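Local coordinates for glycoside hydrolase family 31 (Trueperella pyogenes, PDB 5I0G), which degrades the cyclic glucose tetrasaccharide cycloalternan, probably by hydrolysing its alpha-glucosidic bonds in the manner of family 31 glycosidases, at residues L297-N302 / M588-E593; D561-S566 / E573-A578; V637-Q642 / G674-I679. The protein carries 1 engineered substitution. One frame throughout, in Å; residues are numbered along the deposited sequence.

Contact 1. Residues L297-N302 / M588-E593; sequences LWASGN and MQYHSE. With GLC (alpha-D-glucopyranose), chain B; GLC (alpha-D-glucopyranose), chain C.
The closing seam of the TIM barrel pairs Trp298 of the first strand with Gln589 of the eighth, in parallel. The axes of strands 298-300 and 588-590 come within 5.1 Å, their directions 16° apart. Trp298 N gives a nearly straight bond, in the carbonyl plane, to Met588 O (3.0 Å), while the return bond from Tyr590 N to Trp298 O is weak. Beyond the strands, Asn302 N donates to Ser592 O at 3.0 Å, keeping the segments together up to the sugar.

On the Tyr590 side, chi1 of 72° sets the ring between its own backbone N and carbonyl carbon, where one face lies over Ala299 CA in a CH-pi contact, 4.2 Å from CA to centroid; Tyr590 OH reaches on to His317 of helix 307-319. Farther along, nearer the sugar, Ser300 OG receives a weak, bent bond from His591 ND1 (2.8 Å), and a water joins Ser300 OG to Gln589 OE1, while Gln589 NE2 is hydrogen-bonded to Asp561. Across the imidazole, His591 NE2 donates to O4 of the chain B glucose (3.0 Å) and also bonds its O3. Asn302 ND2 donates to the ring oxygen O5 of the chain C glucose at 2.8 Å and has a second partner in Glu330.

Contacts at both nitrogens, though the one to Ser300 is weak, probably restrict the rotation of the His591 ring: Ser300 acts as a second-shell residue, and the seam that closes the barrel also presents polar groups to two adjoining glucose units.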
loop_
_atom_site.group_PDB
_atom_site.type_symbol
_atom_site.label_atom_id
_atom_site.label_comp_id
_atom_site.label_asym_id
_atom_site.label_seq_id
_atom_site.Cartn_x
_atom_site.Cartn_y
_atom_site.Cartn_z
ATOM N N LEU A 297 12.824 -1.813 19.235
ATOM C CA LEU A 297 11.543 -2.489 19.110
ATOM C C LEU A 297 10.394 -1.462 19.172
ATOM O O LEU A 297 10.350 -0.619 20.082
ATOM C CB LEU A 297 11.383 -3.547 20.207
ATOM C CG LEU A 297 10.062 -4.313 20.219
ATOM C CD1 LEU A 297 9.904 -5.148 18.957
ATOM C CD2 LEU A 297 9.989 -5.179 21.461
ATOM N N TRP A 298 9.480 -1.545 18.198
ATOM C CA TRP A 298 8.229 -0.761 18.200
ATOM C C TRP A 298 7.118 -1.623 18.780
ATOM O O TRP A 298 6.900 -2.738 18.303
ATOM C CB TRP A 298 7.801 -0.381 16.780
ATOM C CG TRP A 298 8.675 0.601 16.051
ATOM C CD1 TRP A 298 10.042 0.613 15.989
ATOM C CD2 TRP A 298 8.233 1.708 15.262
ATOM N NE1 TRP A 298 10.479 1.659 15.213
ATOM C CE2 TRP A 298 9.392 2.350 14.752
ATOM C CE3 TRP A 298 6.974 2.223 14.933
ATOM C CZ2 TRP A 298 9.328 3.482 13.928
ATOM C CZ3 TRP A 298 6.910 3.357 14.097
ATOM C CH2 TRP A 298 8.085 3.969 13.619
ATOM N N ALA A 299 6.399 -1.091 19.768
ATOM C CA ALA A 299 5.251 -1.770 20.396
ATOM C C ALA A 299 3.945 -1.138 19.924
ATOM O O ALA A 299 3.834 0.092 19.912
ATOM C CB ALA A 299 5.341 -1.655 21.913
ATOM N N SER A 300 2.960 -1.962 19.567
ATOM C CA SER A 300 1.670 -1.456 19.101
ATOM C C SER A 300 0.534 -2.424 19.381
ATOM O O SER A 300 0.708 -3.647 19.398
ATOM C CB SER A 300 1.737 -1.162 17.585
ATOM O OG SER A 300 0.498 -0.683 17.067
ATOM N N GLY A 301 -0.646 -1.865 19.580
ATOM C CA GLY A 301 -1.861 -2.662 19.728
ATOM C C GLY A 301 -3.090 -1.775 19.718
ATOM O O GLY A 301 -3.215 -0.859 20.535
ATOM N N ASN A 302 -4.008 -2.050 18.800
ATOM C CA ASN A 302 -5.180 -1.208 18.655
ATOM C C ASN A 302 -6.046 -1.114 19.922
ATOM O O ASN A 302 -6.662 -0.079 20.155
ATOM C CB ASN A 302 -6.027 -1.633 17.462
ATOM C CG ASN A 302 -7.092 -0.613 17.130
ATOM O OD1 ASN A 302 -8.234 -0.758 17.553
ATOM N ND2 ASN A 302 -6.717 0.460 16.424
ATOM N N MET A 588 11.461 -3.245 13.163
ATOM C CA MET A 588 11.007 -4.377 13.976
ATOM C C MET A 588 9.833 -3.913 14.815
ATOM O O MET A 588 9.992 -3.012 15.659
ATOM C CB MET A 588 12.138 -4.834 14.890
ATOM C CG MET A 588 11.828 -6.043 15.755
ATOM S SD MET A 588 13.127 -6.324 16.969
ATOM C CE MET A 588 12.609 -7.907 17.629
ATOM N N GLN A 589 8.676 -4.543 14.608
ATOM C CA GLN A 589 7.401 -4.063 15.168
ATOM C C GLN A 589 6.367 -5.165 15.300
ATOM O O GLN A 589 6.215 -5.957 14.391
ATOM C CB GLN A 589 6.836 -2.932 14.271
ATOM C CG GLN A 589 5.571 -2.237 14.795
ATOM C CD GLN A 589 4.331 -2.383 13.918
ATOM O OE1 GLN A 589 3.456 -1.529 13.963
ATOM N NE2 GLN A 589 4.252 -3.440 13.112
ATOM N N TYR A 590 5.654 -5.193 16.433
ATOM C CA TYR A 590 4.472 -6.037 16.616
ATOM C C TYR A 590 3.230 -5.192 16.756
ATOM O O TYR A 590 3.308 -4.053 17.199
ATOM C CB TYR A 590 4.614 -6.997 17.814
ATOM C CG TYR A 590 4.544 -6.392 19.196
ATOM C CD1 TYR A 590 3.318 -6.120 19.801
ATOM C CD2 TYR A 590 5.703 -6.134 19.920
ATOM C CE1 TYR A 590 3.248 -5.600 21.092
ATOM C CE2 TYR A 590 5.645 -5.623 21.211
ATOM C CZ TYR A 590 4.414 -5.347 21.788
ATOM O OH TYR A 590 4.350 -4.814 23.061
ATOM N N HIS A 591 2.094 -5.777 16.392
ATOM C CA HIS A 591 0.846 -5.041 16.246
ATOM C C HIS A 591 -0.357 -5.994 16.345
ATOM O O HIS A 591 -0.213 -7.183 16.109
ATOM C CB HIS A 591 0.868 -4.319 14.895
ATOM C CG HIS A 591 -0.330 -3.460 14.637
ATOM N ND1 HIS A 591 -0.893 -2.648 15.604
ATOM C CD2 HIS A 591 -1.062 -3.272 13.512
ATOM C CE1 HIS A 591 -1.943 -2.035 15.098
ATOM N NE2 HIS A 591 -2.058 -2.379 13.826
ATOM N N SER A 592 -1.521 -5.473 16.716
ATOM C CA SER A 592 -2.736 -6.277 16.823
ATOM C C SER A 592 -3.978 -5.458 16.451
ATOM O O SER A 592 -4.091 -4.289 16.806
ATOM C CB SER A 592 -2.900 -6.831 18.257
ATOM O OG SER A 592 -3.027 -5.767 19.195
ATOM N N GLU A 593 -4.911 -6.119 15.773
ATOM C CA GLU A 593 -6.114 -5.495 15.237
ATOM C C GLU A 593 -7.201 -5.309 16.294
ATOM O O GLU A 593 -7.254 -6.058 17.267
ATOM C CB GLU A 593 -6.681 -6.376 14.131
ATOM C CG GLU A 593 -7.683 -5.655 13.251
ATOM C CD GLU A 593 -8.190 -6.507 12.112
ATOM O OE1 GLU A 593 -8.257 -7.756 12.289
ATOM O OE2 GLU A 593 -8.526 -5.888 11.066
HETATM C C1 GLC B . -6.059 -0.443 9.243
HETATM C C2 GLC B . -4.578 -0.815 9.357
HETATM C C3 GLC B . -4.270 -1.367 10.740
HETATM C C4 GLC B . -4.788 -0.470 11.858
HETATM C C5 GLC B . -6.248 -0.124 11.619
HETATM C C6 GLC B . -6.747 0.898 12.623
HETATM O O2 GLC B . -4.210 -1.800 8.373
HETATM O O3 GLC B . -2.862 -1.546 10.924
HETATM O O4 GLC B . -4.678 -1.170 13.097
HETATM O O5 GLC B . -6.437 0.422 10.308
HETATM O O6 GLC B . -8.168 0.853 12.561
HETATM C C1 GLC C . -8.775 0.720 13.862
HETATM C C2 GLC C . -10.269 0.591 13.662
HETATM C C3 GLC C . -10.844 1.895 13.132
HETATM C C4 GLC C . -10.484 3.052 14.052
HETATM C C5 GLC C . -8.972 3.085 14.286
HETATM C C6 GLC C . -8.540 4.103 15.338
HETATM O O2 GLC C . -10.504 -0.452 12.718
HETATM O O3 GLC C . -12.267 1.747 13.040
HETATM O O4 GLC C . -10.955 4.267 13.452
HETATM O O5 GLC C . -8.508 1.812 14.742
HETATM O O6 GLC C . -8.900 3.636 16.644
HETATM O O HOH W 1 -0.478 -6.056 20.368
HETATM O O HOH W 2 1.651 0.425 14.485
#

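Contact 2. Residues D561-S566 / E573-A578; sequences DLAGFS and ELYARA. With GLC (alpha-D-glucopyranose), chain B.
Ala563 and Ala578 bring a beta-alpha loop of the TIM barrel against its own helix, in the excursion that leads from the seventh strand, 558-561, into helix 572-582.

Backbone hydrogen bonding shapes the loop but does not cross the contact. Residues Asp561 to Gly564 form a type II beta turn, closed by Gly564 N donating to Asp561 O at 3.0 Å. Ala563 occupies its third position with a positive phi of 66°, and its carbonyl oxygen is bonded to Ser535.

Apolar packing does the joining. The methyl of Ala563 points at the helix and settles among three residues of it, with Ala563 CB 3.8 Å from Ala578 CB and 4.0 Å from Tyr575 CD1, while Leu574 CG lies a little farther off. Beside it, Leu562 CD1 approaches Tyr575 CE1 to 3.9 Å, the two side chains crossing at a slant. Tyr575 reaches this place because chi1 of -168° swings its ring opposite the backbone N; its hydroxyl continues to the carbonyl oxygen of Arg604. All five touching residues are buried.

Ligand contact belongs to the far end of the loop. There Phe565, whose ring also meets that of His591, touches the chain B glucose through van der Waals packing, its CE2 lying 3.6 Å from the sugar's C3.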
loop_
_atom_site.group_PDB
_atom_site.type_symbol
_atom_site.label_atom_id
_atom_site.label_comp_id
_atom_site.label_asym_id
_atom_site.label_seq_id
_atom_site.Cartn_x
_atom_site.Cartn_y
_atom_site.Cartn_z
ATOM N N ASP A 561 4.021 -6.129 10.497
ATOM C CA ASP A 561 3.395 -6.597 11.731
ATOM C C ASP A 561 3.869 -8.016 11.958
ATOM O O ASP A 561 3.336 -8.958 11.342
ATOM C CB ASP A 561 1.865 -6.602 11.624
ATOM C CG ASP A 561 1.282 -5.237 11.324
ATOM O OD1 ASP A 561 1.958 -4.214 11.607
ATOM O OD2 ASP A 561 0.150 -5.204 10.776
ATOM N N LEU A 562 4.879 -8.183 12.806
ATOM C CA LEU A 562 5.514 -9.481 12.938
ATOM C C LEU A 562 4.507 -10.542 13.432
ATOM O O LEU A 562 3.726 -10.280 14.346
ATOM C CB LEU A 562 6.763 -9.405 13.828
ATOM C CG LEU A 562 6.626 -9.220 15.334
ATOM C CD1 LEU A 562 6.464 -10.547 16.067
ATOM C CD2 LEU A 562 7.863 -8.514 15.867
ATOM N N ALA A 563 4.524 -11.692 12.755
ATOM C CA ALA A 563 3.627 -12.825 12.969
ATOM C C ALA A 563 2.145 -12.566 12.624
ATOM O O ALA A 563 1.290 -13.375 12.963
ATOM C CB ALA A 563 3.776 -13.341 14.400
ATOM N N GLY A 564 1.840 -11.453 11.943
ATOM C CA GLY A 564 0.452 -11.072 11.651
ATOM C C GLY A 564 -0.259 -10.368 12.806
ATOM O O GLY A 564 -0.030 -10.676 14.002
ATOM N N PHE A 565 -1.130 -9.431 12.428
ATOM C CA PHE A 565 -1.914 -8.623 13.367
ATOM C C PHE A 565 -3.390 -9.036 13.475
ATOM O O PHE A 565 -4.045 -8.664 14.444
ATOM C CB PHE A 565 -1.744 -7.093 13.034
ATOM C CG PHE A 565 -2.896 -6.451 12.272
ATOM C CD1 PHE A 565 -3.353 -6.958 11.052
ATOM C CD2 PHE A 565 -3.486 -5.285 12.759
ATOM C CE1 PHE A 565 -4.403 -6.346 10.369
ATOM C CE2 PHE A 565 -4.527 -4.658 12.082
ATOM C CZ PHE A 565 -4.995 -5.186 10.885
ATOM N N SER A 566 -3.910 -9.777 12.499
ATOM C CA SER A 566 -5.368 -10.025 12.405
ATOM C C SER A 566 -5.763 -11.445 12.788
ATOM O O SER A 566 -5.031 -12.393 12.502
ATOM C CB SER A 566 -5.879 -9.737 10.995
ATOM O OG SER A 566 -7.290 -9.876 10.955
ATOM N N GLU A 573 5.100 -21.189 17.559
ATOM C CA GLU A 573 6.253 -21.415 16.699
ATOM C C GLU A 573 6.394 -20.325 15.616
ATOM O O GLU A 573 7.497 -19.927 15.253
ATOM C CB GLU A 573 6.132 -22.785 16.057
ATOM C CG GLU A 573 7.364 -23.241 15.297
ATOM C CD GLU A 573 7.208 -24.634 14.739
ATOM O OE1 GLU A 573 8.225 -25.231 14.367
ATOM O OE2 GLU A 573 6.073 -25.140 14.644
ATOM N N LEU A 574 5.269 -19.849 15.110
ATOM C CA LEU A 574 5.265 -18.751 14.144
ATOM C C LEU A 574 5.743 -17.460 14.792
ATOM O O LEU A 574 6.499 -16.695 14.185
ATOM C CB LEU A 574 3.875 -18.545 13.563
ATOM C CG LEU A 574 3.686 -17.336 12.649
ATOM C CD1 LEU A 574 4.637 -17.412 11.457
ATOM C CD2 LEU A 574 2.237 -17.299 12.193
ATOM N N TYR A 575 5.285 -17.211 16.018
ATOM C CA TYR A 575 5.696 -16.018 16.731
ATOM C C TYR A 575 7.207 -16.012 16.900
ATOM O O TYR A 575 7.860 -15.014 16.581
ATOM C CB TYR A 575 5.008 -15.923 18.087
ATOM C CG TYR A 575 5.177 -14.581 18.751
ATOM C CD1 TYR A 575 4.371 -13.503 18.391
ATOM C CD2 TYR A 575 6.124 -14.391 19.760
ATOM C CE1 TYR A 575 4.510 -12.267 19.006
ATOM C CE2 TYR A 575 6.258 -13.162 20.399
ATOM C CZ TYR A 575 5.460 -12.095 20.008
ATOM O OH TYR A 575 5.605 -10.872 20.624
ATOM N N ALA A 576 7.736 -17.137 17.384
ATOM C CA ALA A 576 9.167 -17.329 17.586
ATOM C C ALA A 576 9.943 -17.088 16.308
ATOM O O ALA A 576 10.901 -16.330 16.314
ATOM C CB ALA A 576 9.463 -18.747 18.091
ATOM N N ARG A 577 9.555 -17.759 15.228
ATOM C CA ARG A 577 10.277 -17.633 13.956
ATOM C C ARG A 577 10.156 -16.225 13.398
ATOM O O ARG A 577 11.121 -15.705 12.837
ATOM C CB ARG A 577 9.782 -18.621 12.911
ATOM C CG ARG A 577 9.986 -20.100 13.235
ATOM C CD ARG A 577 11.411 -20.428 13.612
ATOM N NE ARG A 577 11.635 -21.875 13.605
ATOM C CZ ARG A 577 12.728 -22.478 14.059
ATOM N NH1 ARG A 577 13.741 -21.771 14.546
ATOM N NH2 ARG A 577 12.817 -23.808 14.000
ATOM N N ALA A 578 8.983 -15.613 13.559
ATOM C CA ALA A 578 8.726 -14.265 13.022
ATOM C C ALA A 578 9.433 -13.191 13.833
ATOM O O ALA A 578 9.911 -12.216 13.257
ATOM C CB ALA A 578 7.239 -13.972 12.959
HETATM C C1 GLC B . -6.059 -0.443 9.243
HETATM C C2 GLC B . -4.578 -0.815 9.357
HETATM C C3 GLC B . -4.270 -1.367 10.740
HETATM C C4 GLC B . -4.788 -0.470 11.858
HETATM C C5 GLC B . -6.248 -0.124 11.619
HETATM C C6 GLC B . -6.747 0.898 12.623
HETATM O O2 GLC B . -4.210 -1.800 8.373
HETATM O O3 GLC B . -2.862 -1.546 10.924
HETATM O O4 GLC B . -4.678 -1.170 13.097
HETATM O O5 GLC B . -6.437 0.422 10.308
HETATM O O6 GLC B . -8.168 0.853 12.561
#

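Contact 3. Residues V637-Q642 / G674-I679; sequences VAQTRQ and GDELLI
Gln639 turns its amide from the helix 633-646 onto the turn at Gly674 and Asp675, an example of a side-chain amide accepting a hydrogen bond from the backbone of a neighbouring element. The glutamine is folded back at chi2 (-62°), which carries its carbonyl oxygen to the turn rather than straight out from the helix. Gln639 OE1 accepts from Asp675 N at 2.9 Å. The hydrogen points almost straight at the oxygen, yet the donor stands well above the amide plane, 51° out of it, so the bond does not follow a lone pair. The same oxygen lies 3.5 Å from Gly674 CA; with positive phi and no side chain, Gly674 lets the glutamine lie close, its CG 4.1 Å from Gly674 CA.

One helical turn on, Gln642, extended beyond CG, brings its amide near the carboxylate of Asp675. The two side chains approach at a slant, with amide and carboxylate planes 42° apart and Gln642 NE2 3.2 Å from Asp675 OD2. The carboxylate's other oxygen, OD1, is held in a salt bridge to Arg652.

A water gathers the remaining polar ends. It accepts from Gln639 NE2 (3.0 Å) and from Gln642 NE2, and donates to Glu676 OE2 at 2.9 Å. Thus both atoms of the Gln639 amide are used, one on the backbone and one on the water, which should hold its rotation. Glu676 OE2 also pairs with Arg728 on strand 725-728 of the C-terminal sheet, and Glu676 N bonds to Tyr635 OH from the helix.

Residues 674-676 form the turn of a beta hairpin between strands 671-673 and 677-679. This is a polar, partly water-mediated junction between helix 633-646, which comes after the barrel strands, and the C-terminal beta domain of a family 31 glycosidase.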
loop_
_atom_site.group_PDB
_atom_site.type_symbol
_atom_site.label_atom_id
_atom_site.label_comp_id
_atom_site.label_asym_id
_atom_site.label_seq_id
_atom_site.Cartn_x
_atom_site.Cartn_y
_atom_site.Cartn_z
ATOM N N VAL A 637 22.677 1.565 12.026
ATOM C CA VAL A 637 22.980 2.976 11.825
ATOM C C VAL A 637 24.094 3.183 10.785
ATOM O O VAL A 637 23.978 4.048 9.913
ATOM C CB VAL A 637 23.376 3.665 13.162
ATOM C CG1 VAL A 637 23.949 5.063 12.940
ATOM C CG2 VAL A 637 22.170 3.763 14.078
ATOM N N ALA A 638 25.176 2.418 10.913
ATOM C CA ALA A 638 26.314 2.553 10.021
ATOM C C ALA A 638 25.949 2.078 8.618
ATOM O O ALA A 638 26.276 2.737 7.632
ATOM C CB ALA A 638 27.517 1.802 10.570
ATOM N N GLN A 639 25.252 0.949 8.519
ATOM C CA GLN A 639 24.852 0.427 7.209
ATOM C C GLN A 639 23.801 1.294 6.541
ATOM O O GLN A 639 23.806 1.410 5.316
ATOM C CB GLN A 639 24.333 -1.003 7.305
ATOM C CG GLN A 639 25.378 -2.016 7.713
ATOM C CD GLN A 639 26.512 -2.117 6.722
ATOM O OE1 GLN A 639 26.287 -2.294 5.529
ATOM N NE2 GLN A 639 27.738 -1.995 7.211
ATOM N N THR A 640 22.912 1.885 7.336
ATOM C CA THR A 640 21.943 2.847 6.820
ATOM C C THR A 640 22.646 4.062 6.207
ATOM O O THR A 640 22.256 4.523 5.122
ATOM C CB THR A 640 20.927 3.295 7.892
ATOM O OG1 THR A 640 20.061 2.207 8.219
ATOM C CG2 THR A 640 20.073 4.468 7.396
ATOM N N ARG A 641 23.684 4.562 6.872
ATOM C CA ARG A 641 24.494 5.643 6.296
ATOM C C ARG A 641 25.062 5.265 4.938
ATOM O O ARG A 641 25.007 6.071 4.005
ATOM C CB ARG A 641 25.664 6.047 7.198
ATOM C CG ARG A 641 25.274 6.938 8.333
ATOM C CD ARG A 641 26.477 7.688 8.857
ATOM N NE ARG A 641 26.251 8.052 10.257
ATOM C CZ ARG A 641 26.624 7.345 11.331
ATOM N NH1 ARG A 641 27.297 6.194 11.229
ATOM N NH2 ARG A 641 26.325 7.812 12.537
ATOM N N GLN A 642 25.641 4.068 4.845
ATOM C CA GLN A 642 26.240 3.608 3.579
ATOM C C GLN A 642 25.168 3.450 2.501
ATOM O O GLN A 642 25.410 3.791 1.347
ATOM C CB GLN A 642 27.040 2.306 3.750
ATOM C CG GLN A 642 28.423 2.521 4.367
ATOM C CD GLN A 642 28.958 1.298 5.117
ATOM O OE1 GLN A 642 29.541 1.423 6.213
ATOM N NE2 GLN A 642 28.749 0.109 4.547
ATOM N N GLY A 674 22.297 -5.131 5.099
ATOM C CA GLY A 674 23.537 -4.388 4.893
ATOM C C GLY A 674 24.545 -5.229 4.127
ATOM O O GLY A 674 24.194 -6.269 3.583
ATOM N N ASP A 675 25.799 -4.788 4.110
ATOM C CA ASP A 675 26.860 -5.489 3.383
ATOM C C ASP A 675 27.332 -6.788 4.041
ATOM O O ASP A 675 27.818 -7.680 3.346
ATOM C CB ASP A 675 28.087 -4.598 3.222
ATOM C CG ASP A 675 27.802 -3.293 2.495
ATOM O OD1 ASP A 675 26.739 -3.105 1.856
ATOM O OD2 ASP A 675 28.676 -2.425 2.587
ATOM N N GLU A 676 27.207 -6.898 5.363
ATOM C CA GLU A 676 27.938 -7.931 6.126
ATOM C C GLU A 676 27.159 -9.152 6.563
ATOM O O GLU A 676 27.781 -10.162 6.856
ATOM C CB GLU A 676 28.571 -7.346 7.398
ATOM C CG GLU A 676 29.448 -6.118 7.224
ATOM C CD GLU A 676 30.530 -6.281 6.181
ATOM O OE1 GLU A 676 30.965 -7.421 5.930
ATOM O OE2 GLU A 676 30.937 -5.252 5.583
ATOM N N LEU A 677 25.834 -9.073 6.655
ATOM C CA LEU A 677 25.048 -10.150 7.255
ATOM C C LEU A 677 24.075 -10.772 6.263
ATOM O O LEU A 677 23.326 -10.060 5.626
ATOM C CB LEU A 677 24.267 -9.619 8.467
ATOM C CG LEU A 677 25.092 -9.066 9.615
ATOM C CD1 LEU A 677 24.162 -8.503 10.676
ATOM C CD2 LEU A 677 25.990 -10.151 10.199
ATOM N N LEU A 678 24.104 -12.100 6.147
ATOM C CA LEU A 678 23.191 -12.857 5.293
ATOM C C LEU A 678 22.169 -13.531 6.202
ATOM O O LEU A 678 22.548 -14.252 7.121
ATOM C CB LEU A 678 23.958 -13.915 4.491
ATOM C CG LEU A 678 23.177 -14.850 3.572
ATOM C CD1 LEU A 678 22.459 -14.056 2.509
ATOM C CD2 LEU A 678 24.081 -15.873 2.904
ATOM N N ILE A 679 20.885 -13.294 5.924
ATOM C CA ILE A 679 19.767 -13.690 6.792
ATOM C C ILE A 679 18.905 -14.698 6.045
ATOM O O ILE A 679 18.608 -14.491 4.881
ATOM C CB ILE A 679 18.863 -12.482 7.138
ATOM C CG1 ILE A 679 19.688 -11.233 7.487
ATOM C CG2 ILE A 679 17.908 -12.832 8.272
ATOM C CD1 ILE A 679 20.580 -11.372 8.696
HETATM O O HOH W 3 30.059 -2.548 5.338
#

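How the contacts relate
Contacts 1 and 2 belong to one structure, the TIM barrel: contact 1 joins its first and eighth strands, and contact 2 falls within the sequence spanned between them, just before the eighth. Their centres are about 11 Å apart and they touch, through Gln589 with Asp561 and Glu593 with Ser566, so strand closure and the preceding loop together shape one wall around the chain B glucose. Contact 3 comes later in the chain, its centre about 24 Å from each of the others, and touches neither. It joins helix 633-646 to the C-terminal sheet, so here the sugar contacts lie at the barrel's strand ends and the junction with the C-terminal domain lies apart.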